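Local coordinates for protein oxalate--CoA ligase (Arabidopsis thaliana, PDB 5IE2) that is an AMP-binding enzyme of the ANL superfamily, built of a large N-terminal and a small C-terminal domain and modelled here with adenosine-5'-triphosphate, at residues A[432-437]-A[471-476]; A[265-270]-A[302-307]; A[58-63]-A[97-102]. All coordinates share one frame; numbering follows the deposited sequence. Where two conformers were deposited one is given.

Contact 1: A[432-437]-A[471-476]; sequences THPDVS and KAFCKK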
loop_
_atom_site.group_PDB
_atom_site.type_symbol
_atom_site.label_atom_id
_atom_site.label_comp_id
_atom_site.label_asym_id
_atom_site.label_seq_id
_atom_site.Cartn_x
_atom_site.Cartn_y
_atom_site.Cartn_z
ATOM N N THR A 432 -20.661 -3.894 12.430
ATOM C CA THR A 432 -22.081 -3.994 12.049
ATOM C C THR A 432 -23.003 -3.434 13.132
ATOM O O THR A 432 -24.209 -3.334 12.906
ATOM C CB THR A 432 -22.544 -5.433 11.730
ATOM O OG1 THR A 432 -22.569 -6.232 12.913
ATOM C CG2 THR A 432 -21.616 -6.107 10.726
ATOM N N HIS A 433 -22.464 -3.100 14.298
ATOM C CA HIS A 433 -23.330 -2.510 15.324
ATOM C C HIS A 433 -23.759 -1.132 14.844
ATOM O O HIS A 433 -22.928 -0.362 14.393
ATOM C CB HIS A 433 -22.627 -2.398 16.663
ATOM C CG HIS A 433 -23.517 -1.899 17.757
ATOM N ND1 HIS A 433 -23.952 -0.594 17.828
ATOM C CD2 HIS A 433 -24.082 -2.542 18.807
ATOM C CE1 HIS A 433 -24.739 -0.448 18.880
ATOM N NE2 HIS A 433 -24.824 -1.612 19.500
ATOM N N PRO A 434 -25.066 -0.817 14.942
ATOM C CA PRO A 434 -25.622 0.429 14.372
ATOM C C PRO A 434 -24.902 1.687 14.823
ATOM O O PRO A 434 -24.821 2.651 14.041
ATOM C CB PRO A 434 -27.067 0.451 14.903
ATOM C CG PRO A 434 -27.397 -0.957 15.187
ATOM C CD PRO A 434 -26.100 -1.679 15.537
ATOM N N ASP A 435 -24.350 1.680 16.041
ATOM C CA ASP A 435 -23.741 2.891 16.599
ATOM C C ASP A 435 -22.229 2.888 16.612
ATOM O O ASP A 435 -21.625 3.730 17.260
ATOM C CB ASP A 435 -24.230 3.128 18.038
ATOM C CG ASP A 435 -25.721 3.290 18.121
ATOM O OD1 ASP A 435 -26.324 3.839 17.185
ATOM O OD2 ASP A 435 -26.308 2.859 19.134
ATOM N N VAL A 436 -21.602 1.934 15.923
ATOM C CA VAL A 436 -20.144 1.871 15.890
ATOM C C VAL A 436 -19.615 2.465 14.583
ATOM O O VAL A 436 -20.016 2.068 13.482
ATOM C CB VAL A 436 -19.620 0.406 16.053
ATOM C CG1 VAL A 436 -18.155 0.354 15.806
ATOM C CG2 VAL A 436 -19.949 -0.139 17.452
ATOM N N SER A 437 -18.746 3.454 14.702
ATOM C CA SER A 437 -18.140 4.053 13.523
ATOM C C SER A 437 -16.804 3.383 13.261
ATOM O O SER A 437 -16.399 3.208 12.093
ATOM C CB SER A 437 -17.956 5.552 13.695
ATOM O OG SER A 437 -16.633 5.807 14.095
ATOM N N LYS A 471 -21.147 -5.785 24.093
ATOM C CA LYS A 471 -21.007 -7.169 24.442
ATOM C C LYS A 471 -22.278 -7.949 24.108
ATOM O O LYS A 471 -22.185 -9.032 23.557
ATOM C CB LYS A 471 -20.635 -7.318 25.923
ATOM C CG LYS A 471 -19.169 -6.941 26.194
ATOM C CD LYS A 471 -18.794 -7.139 27.672
ATOM C CE LYS A 471 -18.518 -8.589 27.991
ATOM N NZ LYS A 471 -17.982 -8.790 29.385
ATOM N N ALA A 472 -23.455 -7.418 24.438
ATOM C CA ALA A 472 -24.703 -8.121 24.144
ATOM C C ALA A 472 -24.882 -8.374 22.632
ATOM O O ALA A 472 -25.290 -9.492 22.169
ATOM C CB ALA A 472 -25.906 -7.310 24.703
ATOM N N PHE A 473 -24.561 -7.330 21.873
ATOM C CA PHE A 473 -24.641 -7.408 20.428
ATOM C C PHE A 473 -23.677 -8.500 19.905
ATOM O O PHE A 473 -24.039 -9.336 19.073
ATOM C CB PHE A 473 -24.324 -6.045 19.824
ATOM C CG PHE A 473 -24.368 -6.024 18.322
ATOM C CD1 PHE A 473 -25.572 -5.812 17.643
ATOM C CD2 PHE A 473 -23.204 -6.233 17.582
ATOM C CE1 PHE A 473 -25.593 -5.775 16.233
ATOM C CE2 PHE A 473 -23.229 -6.237 16.221
ATOM C CZ PHE A 473 -24.414 -5.995 15.531
ATOM N N CYS A 474 -22.437 -8.473 20.384
ATOM C CA CYS A 474 -21.451 -9.503 20.025
ATOM C C CYS A 474 -21.946 -10.893 20.383
ATOM O O CYS A 474 -21.744 -11.819 19.619
ATOM C CB CYS A 474 -20.114 -9.253 20.714
ATOM S SG CYS A 474 -19.218 -7.844 19.990
ATOM N N LYS A 475 -22.593 -11.043 21.539
ATOM C CA LYS A 475 -23.074 -12.363 21.960
ATOM C C LYS A 475 -24.156 -12.877 21.035
ATOM O O LYS A 475 -24.373 -14.099 20.963
ATOM C CB LYS A 475 -23.611 -12.347 23.401
ATOM C CG LYS A 475 -22.523 -12.235 24.470
ATOM C CD LYS A 475 -23.155 -11.795 25.813
ATOM C CE LYS A 475 -22.216 -11.973 27.020
ATOM N NZ LYS A 475 -22.822 -11.388 28.264
ATOM N N LYS A 476 -24.845 -11.961 20.345
ATOM C CA LYS A 476 -25.848 -12.452 19.400
ATOM C C LYS A 476 -25.268 -12.880 18.032
ATOM O O LYS A 476 -25.945 -13.507 17.234
ATOM C CB LYS A 476 -26.958 -11.402 19.261
ATOM C CG LYS A 476 -28.020 -11.635 20.365
ATOM C CD LYS A 476 -29.004 -10.467 20.584
ATOM C CE LYS A 476 -30.099 -10.844 21.620
ATOM N NZ LYS A 476 -30.786 -12.155 21.343
#
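F473 of helix 467-477 brings its ring against T432 and the start of the turn that follows it, H433 and P434. Along the helix, K471, which opens the segment, bonds K485 O through NZ. F473 makes the contact itself. With CG anti to the backbone N (chi1 179°), its ring reaches out from the helix and presents one face to H433. The imidazole meets that face by its edge in a T-shaped stack, planes at 68°, with H433 CD2 3.5 Å from F473 CG. H433 CA lies over the same face, 4.0 Å from the centroid of the F473 ring, in a CH-pi contact. At the rim of the phenyl, in its plane, T432 OG1 comes within 3.2 Å of F473 CZ; the hydroxyl has its polar partner in V429 O. P434 CD approaches F473 CE1 obliquely at 4.2 Å. The rotation of the imidazole is fixed by D435 N, which lies 16° out of the ring plane and donates to H433 ND1 at 2.9 Å. C474, next along, turns instead to L430 and V483. H433 to V436 forms a type I beta turn, closed by V436 N to H433 O at 3.1 Å, that leads from helix 423-430 into strand 436-446; F473 thus packs a second helix onto a helix-turn-strand corner of the small alpha/beta C-terminal domain.

Contact 2: A[265-270]-A[302-307]; sequences QIILDR and EAFGAP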
loop_
_atom_site.group_PDB
_atom_site.type_symbol
_atom_site.label_atom_id
_atom_site.label_comp_id
_atom_site.label_asym_id
_atom_site.label_seq_id
_atom_site.Cartn_x
_atom_site.Cartn_y
_atom_site.Cartn_z
ATOM N N GLN A 265 -13.692 4.089 4.873
ATOM C CA GLN A 265 -14.652 4.512 5.933
ATOM C C GLN A 265 -14.784 6.031 5.992
ATOM O O GLN A 265 -15.911 6.552 6.180
ATOM C CB GLN A 265 -14.233 3.972 7.298
ATOM C CG GLN A 265 -14.505 2.450 7.431
ATOM C CD GLN A 265 -13.807 1.849 8.634
ATOM O OE1 GLN A 265 -12.563 1.763 8.670
ATOM N NE2 GLN A 265 -14.601 1.429 9.654
ATOM N N ILE A 266 -13.669 6.735 5.864
ATOM C CA ILE A 266 -13.764 8.217 5.811
ATOM C C ILE A 266 -14.581 8.727 4.603
ATOM O O ILE A 266 -15.392 9.680 4.728
ATOM C CB ILE A 266 -12.342 8.844 5.799
ATOM C CG1 ILE A 266 -11.689 8.534 7.139
ATOM C CG2 ILE A 266 -12.389 10.365 5.501
ATOM C CD1 ILE A 266 -10.241 8.900 7.262
ATOM N N ILE A 267 -14.386 8.093 3.441
ATOM C CA ILE A 267 -15.129 8.432 2.215
ATOM C C ILE A 267 -16.613 8.143 2.407
ATOM O O ILE A 267 -17.483 8.916 1.972
ATOM C CB ILE A 267 -14.572 7.635 1.037
ATOM C CG1 ILE A 267 -13.155 8.158 0.703
ATOM C CG2 ILE A 267 -15.517 7.670 -0.198
ATOM C CD1 ILE A 267 -12.366 7.196 -0.305
ATOM N N LEU A 268 -16.916 7.031 3.083
ATOM C CA LEU A 268 -18.335 6.709 3.392
ATOM C C LEU A 268 -18.959 7.709 4.361
ATOM O O LEU A 268 -20.114 8.127 4.167
ATOM C CB LEU A 268 -18.478 5.321 3.978
ATOM C CG LEU A 268 -18.384 4.223 2.904
ATOM C CD1 LEU A 268 -18.299 2.867 3.612
ATOM C CD2 LEU A 268 -19.596 4.256 2.003
ATOM N N ASP A 269 -18.205 8.096 5.378
ATOM C CA ASP A 269 -18.685 9.119 6.325
ATOM C C ASP A 269 -19.025 10.423 5.567
ATOM O O ASP A 269 -20.057 11.112 5.852
ATOM C CB ASP A 269 -17.631 9.464 7.390
ATOM C CG ASP A 269 -17.414 8.352 8.461
ATOM O OD1 ASP A 269 -18.282 7.457 8.664
ATOM O OD2 ASP A 269 -16.336 8.408 9.118
ATOM N N ARG A 270 -18.123 10.811 4.668
ATOM C CA ARG A 270 -18.330 12.032 3.887
ATOM C C ARG A 270 -19.591 11.892 3.015
ATOM O O ARG A 270 -20.380 12.864 2.819
ATOM C CB ARG A 270 -17.082 12.337 3.054
ATOM C CG ARG A 270 -17.253 13.412 1.981
ATOM C CD ARG A 270 -17.304 14.797 2.599
ATOM N NE ARG A 270 -17.441 15.833 1.584
ATOM C CZ ARG A 270 -17.507 17.135 1.858
ATOM N NH1 ARG A 270 -17.442 17.546 3.112
ATOM N NH2 ARG A 270 -17.666 18.011 0.871
ATOM N N GLU A 302 -23.312 0.023 -2.125
ATOM C CA GLU A 302 -24.600 0.739 -2.091
ATOM C C GLU A 302 -24.443 2.236 -2.334
ATOM O O GLU A 302 -25.272 2.873 -3.005
ATOM C CB GLU A 302 -25.288 0.528 -0.745
ATOM C CG GLU A 302 -26.663 1.189 -0.672
ATOM C CD GLU A 302 -27.634 0.548 -1.657
ATOM O OE1 GLU A 302 -27.831 -0.688 -1.565
ATOM O OE2 GLU A 302 -28.167 1.265 -2.542
ATOM N N ALA A 303 -23.397 2.814 -1.764
ATOM C CA ALA A 303 -23.177 4.256 -1.870
ATOM C C ALA A 303 -22.787 4.636 -3.283
ATOM O O ALA A 303 -23.297 5.631 -3.805
ATOM C CB ALA A 303 -22.102 4.705 -0.915
ATOM N N PHE A 304 -21.855 3.889 -3.906
ATOM C CA PHE A 304 -21.263 4.367 -5.169
ATOM C C PHE A 304 -21.526 3.528 -6.407
ATOM O O PHE A 304 -21.116 3.907 -7.508
ATOM C CB PHE A 304 -19.747 4.526 -4.968
ATOM C CG PHE A 304 -19.414 5.355 -3.763
ATOM C CD1 PHE A 304 -20.005 6.632 -3.583
ATOM C CD2 PHE A 304 -18.607 4.852 -2.758
ATOM C CE1 PHE A 304 -19.718 7.397 -2.465
ATOM C CE2 PHE A 304 -18.286 5.594 -1.637
ATOM C CZ PHE A 304 -18.873 6.886 -1.451
ATOM N N GLY A 305 -22.172 2.385 -6.234
ATOM C CA GLY A 305 -22.711 1.593 -7.312
ATOM C C GLY A 305 -21.673 0.887 -8.168
ATOM O O GLY A 305 -21.940 0.604 -9.332
ATOM N N ALA A 306 -20.488 0.621 -7.606
ATOM C CA ALA A 306 -19.451 -0.105 -8.344
ATOM C C ALA A 306 -19.063 -1.359 -7.564
ATOM O O ALA A 306 -19.146 -1.356 -6.336
ATOM C CB ALA A 306 -18.221 0.779 -8.567
ATOM N N PRO A 307 -18.632 -2.404 -8.272
ATOM C CA PRO A 307 -18.146 -3.602 -7.546
ATOM C C PRO A 307 -16.907 -3.291 -6.696
ATOM O O PRO A 307 -15.997 -2.590 -7.147
ATOM C CB PRO A 307 -17.809 -4.598 -8.669
ATOM C CG PRO A 307 -17.475 -3.679 -9.853
ATOM C CD PRO A 307 -18.496 -2.553 -9.731
#
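I267 and L268, neighbours on helix 261-273, set their methyls against A303 CB and the F304 ring at the end of helix 294-304. I267 keeps CG1 beside its backbone N (chi1 -69°), which swings CG2 round to the far side from that nitrogen and toward the F304 ring. There I267 CG2 sits 3.7 Å from both F304 CZ and F304 CE2, approaching obliquely. L268 does not point straight at the other helix, but its end comes nearer: CD1 continues the chain anti to CA (chi2 170°), and the other branch, L268 CD2, meets A303 CB at 3.9 Å and F304 CE2 at 4.1 Å. Each helix follows a strand of a parallel array, 256-259, 284-287 and 308-314, so the pair belongs to two successive beta-alpha-beta units, packed side by side on the sheet. F304 also touches I285 of the middle strand. Its phenyl is fixed on several sides: A303 CB stands 3.7 Å above the F304 ring plane, over its centre, H271 and Y279 form edge-to-face pairs with it, and the W246 ring meets it at an inclined angle. After F304 the chain leaves the helix at G305, which has positive phi; P307 further on is bonded through its backbone to I285.

Contact 3: A[58-63]-A[97-102]; sequences VVALTF and FYLSDS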
loop_
_atom_site.group_PDB
_atom_site.type_symbol
_atom_site.label_atom_id
_atom_site.label_comp_id
_atom_site.label_asym_id
_atom_site.label_seq_id
_atom_site.Cartn_x
_atom_site.Cartn_y
_atom_site.Cartn_z
ATOM N N VAL A 58 22.020 4.224 -3.712
ATOM C CA VAL A 58 20.670 4.429 -3.115
ATOM C C VAL A 58 20.401 5.922 -2.987
ATOM O O VAL A 58 21.263 6.661 -2.497
ATOM C CB VAL A 58 20.539 3.756 -1.733
ATOM C CG1 VAL A 58 19.162 4.069 -1.101
ATOM C CG2 VAL A 58 20.730 2.202 -1.907
ATOM N N VAL A 59 19.246 6.376 -3.473
ATOM C CA VAL A 59 18.879 7.789 -3.374
ATOM C C VAL A 59 17.601 7.875 -2.526
ATOM O O VAL A 59 16.610 7.257 -2.856
ATOM C CB VAL A 59 18.631 8.408 -4.754
ATOM C CG1 VAL A 59 18.106 9.873 -4.633
ATOM C CG2 VAL A 59 19.884 8.357 -5.645
ATOM N N ALA A 60 17.638 8.620 -1.440
ATOM C CA ALA A 60 16.450 8.783 -0.576
ATOM C C ALA A 60 15.586 9.904 -1.123
ATOM O O ALA A 60 16.102 10.873 -1.696
ATOM C CB ALA A 60 16.868 9.093 0.912
ATOM N N LEU A 61 14.264 9.723 -1.038
ATOM C CA LEU A 61 13.323 10.764 -1.504
ATOM C C LEU A 61 12.367 11.103 -0.361
ATOM O O LEU A 61 11.803 10.183 0.255
ATOM C CB LEU A 61 12.501 10.288 -2.707
ATOM C CG LEU A 61 13.363 9.967 -3.928
ATOM C CD1 LEU A 61 13.593 8.486 -3.964
ATOM C CD2 LEU A 61 12.684 10.445 -5.197
ATOM N N THR A 62 12.158 12.381 -0.053
ATOM C CA THR A 62 11.045 12.634 0.869
ATOM C C THR A 62 10.241 13.834 0.354
ATOM O O THR A 62 10.746 14.973 0.213
ATOM C CB THR A 62 11.519 12.806 2.332
ATOM O OG1 THR A 62 10.359 12.873 3.188
ATOM C CG2 THR A 62 12.398 14.041 2.512
ATOM N N PHE A 63 9.002 13.518 -0.023
ATOM C CA PHE A 63 8.081 14.448 -0.694
ATOM C C PHE A 63 6.669 14.162 -0.196
ATOM O O PHE A 63 6.375 13.018 0.161
ATOM C CB PHE A 63 8.072 14.214 -2.212
ATOM C CG PHE A 63 9.351 14.631 -2.958
ATOM C CD1 PHE A 63 9.371 15.798 -3.725
ATOM C CD2 PHE A 63 10.456 13.761 -3.036
ATOM C CE1 PHE A 63 10.521 16.153 -4.460
ATOM C CE2 PHE A 63 11.623 14.102 -3.757
ATOM C CZ PHE A 63 11.651 15.289 -4.507
ATOM N N PHE A 97 18.285 7.513 11.204
ATOM C CA PHE A 97 18.287 6.053 11.183
ATOM C C PHE A 97 18.016 5.466 9.781
ATOM O O PHE A 97 18.722 4.553 9.356
ATOM C CB PHE A 97 17.256 5.468 12.158
ATOM C CG PHE A 97 17.183 3.959 12.097
ATOM C CD1 PHE A 97 18.081 3.190 12.824
ATOM C CD2 PHE A 97 16.267 3.320 11.272
ATOM C CE1 PHE A 97 18.042 1.795 12.763
ATOM C CE2 PHE A 97 16.236 1.919 11.177
ATOM C CZ PHE A 97 17.126 1.161 11.939
ATOM N N TYR A 98 16.973 5.946 9.093
ATOM C CA TYR A 98 16.600 5.333 7.827
ATOM C C TYR A 98 17.580 5.695 6.711
ATOM O O TYR A 98 17.805 4.902 5.800
ATOM C CB TYR A 98 15.155 5.746 7.444
ATOM C CG TYR A 98 14.147 5.020 8.327
ATOM C CD1 TYR A 98 14.067 3.634 8.295
ATOM C CD2 TYR A 98 13.310 5.716 9.212
ATOM C CE1 TYR A 98 13.197 2.941 9.118
ATOM C CE2 TYR A 98 12.422 5.029 10.048
ATOM C CZ TYR A 98 12.365 3.633 9.982
ATOM O OH TYR A 98 11.505 2.895 10.789
ATOM N N LEU A 99 18.121 6.900 6.749
ATOM C CA LEU A 99 19.137 7.292 5.781
ATOM C C LEU A 99 20.380 6.428 5.945
ATOM O O LEU A 99 20.930 5.970 4.947
ATOM C CB LEU A 99 19.496 8.769 5.911
ATOM C CG LEU A 99 18.457 9.776 5.420
ATOM C CD1 LEU A 99 18.891 11.159 5.877
ATOM C CD2 LEU A 99 18.366 9.773 3.857
ATOM N N SER A 100 20.820 6.205 7.188
ATOM C CA SER A 100 21.992 5.370 7.430
ATOM C C SER A 100 21.735 3.909 7.035
ATOM O O SER A 100 22.536 3.288 6.327
ATOM C CB SER A 100 22.396 5.448 8.908
ATOM O OG SER A 100 23.447 4.552 9.166
ATOM N N ASP A 101 20.612 3.371 7.485
ATOM C CA ASP A 101 20.282 1.971 7.248
ATOM C C ASP A 101 20.102 1.589 5.775
ATOM O O ASP A 101 20.403 0.460 5.394
ATOM C CB ASP A 101 18.999 1.629 8.002
ATOM C CG ASP A 101 18.694 0.152 7.987
ATOM O OD1 ASP A 101 19.418 -0.619 8.648
ATOM O OD2 ASP A 101 17.732 -0.243 7.298
ATOM N N SER A 102 19.606 2.521 4.959
ATOM C CA SER A 102 19.393 2.305 3.535
ATOM C C SER A 102 20.690 2.529 2.720
ATOM O O SER A 102 20.712 2.274 1.512
ATOM C CB SER A 102 18.302 3.270 3.039
ATOM O OG SER A 102 18.756 4.620 3.201
#
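L99 places CG beside its backbone N (chi1 -73°) and CD1 anti to CA (chi2 169°), which turns the other branch, CD2, to A60 CB, while V58, with CG1 anti to its own nitrogen (chi1 176°), straddles the carbonyl oxygen of S102 with its two methyls. The setting is a beta-alpha-beta crossover: helix 92-101 leads from strand 82-85 to strand 104-110 and passes over strand 58-61, which lies between them in the parallel part of the sheet. V58 and A60 face this helix. V59 and L61 point to the other side of the strand, where they touch V76 and M72 of helix 67-78, so the strand is sandwiched between two helical layers. The A60 CB to L99 CD2 distance of 3.4 Å is shorter than usual for two carbons, a sign of close packing between helix and strand. Beyond it L99 also touches L124. At the other end of the contact V58 CG2 lies 3.4 Å and V58 CG1 3.5 Å from S102 O, a van der Waals approach of methyls to a carbonyl. The hydroxyl of S102 is buried among polar atoms: S102 OG is hydrogen-bonded to S104 OG at the start of the next strand, and it lies 2.8 Å from Y98 O and 3.1 Å from L99 O.

Contact 3 is the most buried of the three, a helix on a beta strand, with tight methyl packing and a buried serine hydroxyl bonded to the next strand. Contact 2 joins two helices elsewhere in the N-terminal part, by methyls against a phenyl. Contact 1, partly buried in the C-terminal domain, sets a helix against a turn and relies mainly on an edge-to-face ring pair. None of the three has a hydrogen bond between its two segments. Contacts 1 and 2 touch by packing of S437 on Q265, whose OE1 is hydrogen-bonded to Q438 NE2. Contact 3 lies on the opposite side of the chain's centre from the other two, its centre about 44 Å from that of contact 1.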